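Local coordinates for PAAR motif family protein (Pseudomonas aeruginosa, PDB 6XRF) that is of undetermined function but, as a PAAR-motif family protein, is probably a type VI secretion component, represented here by its helical N-terminal part, at residues F17-M22 and A26-L31; G33-A38 and V49-S54. All blocks are in the same frame, centred on the assembly; numbering follows the deposited sequence.

Contact 1: F17-M22 and A26-L31; sequences FGVAAM and AVAGAL
This is a small apolar contact between two helices that follow each other in the chain. The short helix 19-22 meets the first half of helix 25-37, and the contact lies within the folded core of this N-terminal piece. Val19 and Ala28 carry it. Both side chains leave the backbone toward the opposing segment, and both residues are buried. The CG1 branch of Val19 does the touching. It packs against Ala28 CB at 3.8 Å and reaches the backbone of the same residue as well, with Val19 CG1 3.9 Å from Ala28 CA. The branch is set by the first torsion of Val19: CG1 is anti to the backbone N (chi1 -166°), while CG2 lies beside that N and is left to face another helix. Ala20 adds backbone rather than side-chain surface, its CA lying 4.2 Å from Ala28 CB. The methyl of Ala28 therefore meets both Val19 and Ala20. Ala20 and Ala28 bring the two backbones closest, CA to CA 5.7 Å.

The motif is a short helix and a longer one joined by a brief, extended link, the two packed side against side. Gly18 is the N-cap of the short helix. Its carbonyl O accepts a bond from Ala21 N at 3.0 Å and a weak one from Met22 N. In helix 25-37 the ordinary i to i-4 bonding holds, as in Leu31 N to Val27 O at 2.8 Å.

Leu31 points toward the short helix but stops short of it, and packs on Ile55 and Ala56 of helix 45-57. Another protein chain covers part of this region. The backbone N and O of Ala26 are hydrogen-bonded by its polar side-chain groups, and an aromatic one packs on Leu31.

Contact 2: G33-A38 and V49-S54; sequences GAAVVA and VILAGS
Ala35 and Leu51 meet through apolar packing, where the second half of helix 25-37 lies on the middle of helix 45-57. Two helices next in sequence pack here, in an all-helical N-terminal piece. The methyl of Ala35 points at the opposing helix and touches one branch of Leu51, Ala35 CB to Leu51 CD2 at 3.7 Å. CD2 also lies over the backbone, 3.9 Å from Ala35 CA. Leu51 CB and Leu51 CG are each 4.1 Å from Ala35 CB. The methyl thus rests along the side of the leucine, not just at its end. With Leu51 CG anti to the backbone N (chi1 178°), CD2 is carried out to Ala35. Ala35 CB also comes within 4.3 Å of Ala52 N, which is a van der Waals contact. The backbones are closest at Ala35 and Ala52, with CA atoms 6.0 Å apart.

The hydrogen bonds belong to the single helices. Ser54 turns its hydroxyl back one turn, and Ser54 OG donates to Leu51 O at 2.8 Å. The C=O to donor angle is 117°, and the donor sits 16° off the carbonyl plane. Ser54 N meanwhile bonds Ile50 O in the normal helical way.

Packing on other parts surrounds the pair. Ile50 and Val49 reach helix 3-14, where both touch Leu9. Another protein chain packs on Ala34 and Val49 and places a polar side chain on Gly33 O.

Methyl against leucine gives a contact without direction. Its position is therefore set by shape, and the small alanines let two helix backbones lie close together.

How the contacts relate
The two contacts follow in series along the chain and share helix 25-37. Their centres are about 10 Å apart. Ala28 of contact 1 and Ala35 of contact 2 are seven residues apart, so they lie on the same side of that helix, two turns from each other. The contacts also touch directly. Val19 CG2, the branch not used on Ala28, packs on Ala52 CB at 3.7 Å. Leu31 CD1 lies 3.7 Å from Ala52 O. Helix 45-57 is thus packed by both helix 19-22 and helix 25-37, so the two contacts share one patch of apolar packing. Other protein chains pack on residues of helix 25-37 such as Ala30 and Val36.

Contact 1: F17-M22 and A26-L31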
loop_
_atom_site.group_PDB
_atom_site.type_symbol
_atom_site.label_atom_id
_atom_site.label_comp_id
_atom_site.label_asym_id
_atom_site.label_seq_id
_atom_site.Cartn_x
_atom_site.Cartn_y
_atom_site.Cartn_z
ATOM N N PHE C 17 -7.706 11.985 0.007
ATOM C CA PHE C 17 -8.592 11.099 -0.731
ATOM C C PHE C 17 -8.042 9.682 -0.851
ATOM O O PHE C 17 -8.471 8.932 -1.734
ATOM C CB PHE C 17 -8.867 11.673 -2.124
ATOM C CG PHE C 17 -9.520 13.025 -2.104
ATOM C CD1 PHE C 17 -10.738 13.210 -1.470
ATOM C CD2 PHE C 17 -8.924 14.106 -2.727
ATOM C CE1 PHE C 17 -11.344 14.450 -1.448
ATOM C CE2 PHE C 17 -9.527 15.350 -2.713
ATOM C CZ PHE C 17 -10.740 15.521 -2.071
ATOM N N GLY C 18 -7.102 9.300 0.010
ATOM C CA GLY C 18 -6.677 7.918 0.062
ATOM C C GLY C 18 -7.745 7.014 0.652
ATOM O O GLY C 18 -8.617 7.439 1.410
ATOM N N VAL C 19 -7.667 5.728 0.296
ATOM C CA VAL C 19 -8.695 4.781 0.721
ATOM C C VAL C 19 -8.778 4.733 2.242
ATOM O O VAL C 19 -9.845 4.935 2.833
ATOM C CB VAL C 19 -8.421 3.384 0.137
ATOM C CG1 VAL C 19 -9.655 2.512 0.288
ATOM C CG2 VAL C 19 -8.016 3.467 -1.320
ATOM N N ALA C 20 -7.648 4.469 2.901
ATOM C CA ALA C 20 -7.633 4.377 4.357
ATOM C C ALA C 20 -8.120 5.652 5.034
ATOM O O ALA C 20 -8.418 5.626 6.234
ATOM C CB ALA C 20 -6.217 4.046 4.840
ATOM N N ALA C 21 -8.212 6.762 4.296
ATOM C CA ALA C 21 -8.628 8.033 4.875
ATOM C C ALA C 21 -10.131 8.260 4.805
ATOM O O ALA C 21 -10.678 8.989 5.640
ATOM C CB ALA C 21 -7.922 9.194 4.166
ATOM N N MET C 22 -10.815 7.650 3.833
ATOM C CA MET C 22 -12.211 7.966 3.579
ATOM C C MET C 22 -13.185 6.908 4.076
ATOM O O MET C 22 -14.372 7.217 4.232
ATOM C CB MET C 22 -12.455 8.157 2.078
ATOM C CG MET C 22 -11.407 8.963 1.347
ATOM S SD MET C 22 -11.396 8.470 -0.390
ATOM C CE MET C 22 -13.095 8.798 -0.837
ATOM N N ALA C 26 -12.225 -2.077 7.944
ATOM C CA ALA C 26 -12.689 -3.282 7.263
ATOM C C ALA C 26 -13.004 -3.005 5.798
ATOM O O ALA C 26 -12.721 -3.836 4.926
ATOM C CB ALA C 26 -13.924 -3.839 7.969
ATOM N N VAL C 27 -13.586 -1.841 5.508
ATOM C CA VAL C 27 -14.019 -1.543 4.145
ATOM C C VAL C 27 -12.817 -1.279 3.244
ATOM O O VAL C 27 -12.732 -1.807 2.129
ATOM C CB VAL C 27 -15.000 -0.356 4.151
ATOM C CG1 VAL C 27 -15.442 -0.012 2.733
ATOM C CG2 VAL C 27 -16.203 -0.674 5.048
ATOM N N ALA C 28 -11.867 -0.466 3.710
ATOM C CA ALA C 28 -10.686 -0.178 2.900
ATOM C C ALA C 28 -9.953 -1.464 2.524
ATOM O O ALA C 28 -9.551 -1.654 1.369
ATOM C CB ALA C 28 -9.750 0.776 3.647
ATOM N N GLY C 29 -9.762 -2.360 3.495
ATOM C CA GLY C 29 -9.137 -3.634 3.189
ATOM C C GLY C 29 -9.925 -4.428 2.165
ATOM O O GLY C 29 -9.352 -5.044 1.262
ATOM N N ALA C 30 -11.255 -4.412 2.285
ATOM C CA ALA C 30 -12.096 -5.155 1.355
ATOM C C ALA C 30 -12.047 -4.548 -0.041
ATOM O O ALA C 30 -11.994 -5.278 -1.038
ATOM C CB ALA C 30 -13.534 -5.194 1.871
ATOM N N LEU C 31 -12.067 -3.218 -0.136
ATOM C CA LEU C 31 -12.001 -2.575 -1.446
ATOM C C LEU C 31 -10.648 -2.816 -2.109
ATOM O O LEU C 31 -10.585 -3.114 -3.309
ATOM C CB LEU C 31 -12.281 -1.080 -1.309
ATOM C CG LEU C 31 -13.649 -0.728 -0.717
ATOM C CD1 LEU C 31 -13.905 0.773 -0.771
ATOM C CD2 LEU C 31 -14.770 -1.480 -1.424
#

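Contact 2: G33-A38 and V49-S54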
loop_
_atom_site.group_PDB
_atom_site.type_symbol
_atom_site.label_atom_id
_atom_site.label_comp_id
_atom_site.label_asym_id
_atom_site.label_seq_id
_atom_site.Cartn_x
_atom_site.Cartn_y
_atom_site.Cartn_z
ATOM N N GLY C 33 -8.787 -5.347 -1.572
ATOM C CA GLY C 33 -8.709 -6.763 -1.896
ATOM C C GLY C 33 -9.424 -7.113 -3.186
ATOM O O GLY C 33 -8.985 -7.998 -3.927
ATOM N N ALA C 34 -10.534 -6.431 -3.473
ATOM C CA ALA C 34 -11.248 -6.678 -4.719
ATOM C C ALA C 34 -10.471 -6.140 -5.911
ATOM O O ALA C 34 -10.392 -6.795 -6.958
ATOM C CB ALA C 34 -12.638 -6.044 -4.663
ATOM N N ALA C 35 -9.883 -4.949 -5.769
ATOM C CA ALA C 35 -9.182 -4.328 -6.889
ATOM C C ALA C 35 -8.063 -5.217 -7.414
ATOM O O ALA C 35 -7.827 -5.278 -8.629
ATOM C CB ALA C 35 -8.624 -2.969 -6.464
ATOM N N VAL C 36 -7.355 -5.910 -6.522
ATOM C CA VAL C 36 -6.206 -6.694 -6.958
ATOM C C VAL C 36 -6.662 -7.937 -7.710
ATOM O O VAL C 36 -6.007 -8.380 -8.662
ATOM C CB VAL C 36 -5.312 -7.059 -5.760
ATOM C CG1 VAL C 36 -4.108 -7.858 -6.235
ATOM C CG2 VAL C 36 -4.874 -5.808 -5.021
ATOM N N VAL C 37 -7.784 -8.528 -7.296
ATOM C CA VAL C 37 -8.267 -9.723 -7.979
ATOM C C VAL C 37 -8.917 -9.387 -9.315
ATOM O O VAL C 37 -8.986 -10.253 -10.198
ATOM C CB VAL C 37 -9.258 -10.501 -7.098
ATOM C CG1 VAL C 37 -9.606 -11.831 -7.746
ATOM C CG2 VAL C 37 -8.684 -10.715 -5.706
ATOM N N ALA C 38 -9.396 -8.160 -9.491
ATOM C CA ALA C 38 -9.967 -7.733 -10.763
ATOM C C ALA C 38 -8.874 -7.195 -11.686
ATOM O O ALA C 38 -8.418 -6.060 -11.533
ATOM C CB ALA C 38 -11.038 -6.681 -10.540
ATOM N N VAL C 49 -4.566 0.296 -5.478
ATOM C CA VAL C 49 -4.943 1.237 -4.427
ATOM C C VAL C 49 -5.781 2.372 -5.003
ATOM O O VAL C 49 -6.738 2.837 -4.373
ATOM C CB VAL C 49 -3.683 1.758 -3.711
ATOM C CG1 VAL C 49 -4.046 2.765 -2.635
ATOM C CG2 VAL C 49 -2.906 0.596 -3.101
ATOM N N ILE C 50 -5.447 2.826 -6.214
ATOM C CA ILE C 50 -6.225 3.886 -6.854
ATOM C C ILE C 50 -7.671 3.441 -7.040
ATOM O O ILE C 50 -8.612 4.146 -6.657
ATOM C CB ILE C 50 -5.579 4.287 -8.192
ATOM C CG1 ILE C 50 -4.425 5.266 -7.945
ATOM C CG2 ILE C 50 -6.606 4.905 -9.132
ATOM C CD1 ILE C 50 -3.367 5.255 -9.021
ATOM N N LEU C 51 -7.869 2.259 -7.629
ATOM C CA LEU C 51 -9.223 1.770 -7.876
ATOM C C LEU C 51 -9.997 1.607 -6.572
ATOM O O LEU C 51 -11.196 1.908 -6.513
ATOM C CB LEU C 51 -9.158 0.448 -8.641
ATOM C CG LEU C 51 -10.466 -0.273 -8.965
ATOM C CD1 LEU C 51 -11.334 0.547 -9.903
ATOM C CD2 LEU C 51 -10.163 -1.650 -9.571
ATOM N N ALA C 52 -9.328 1.129 -5.519
ATOM C CA ALA C 52 -9.979 1.019 -4.216
ATOM C C ALA C 52 -10.539 2.364 -3.768
ATOM O O ALA C 52 -11.619 2.428 -3.164
ATOM C CB ALA C 52 -8.988 0.477 -3.186
ATOM N N GLY C 53 -9.820 3.450 -4.059
ATOM C CA GLY C 53 -10.311 4.771 -3.704
ATOM C C GLY C 53 -11.424 5.259 -4.615
ATOM O O GLY C 53 -12.354 5.931 -4.161
ATOM N N SER C 54 -11.343 4.947 -5.912
ATOM C CA SER C 54 -12.458 5.271 -6.795
ATOM C C SER C 54 -13.698 4.490 -6.381
ATOM O O SER C 54 -14.808 5.035 -6.356
ATOM C CB SER C 54 -12.092 4.985 -8.251
ATOM O OG SER C 54 -12.188 3.606 -8.560
#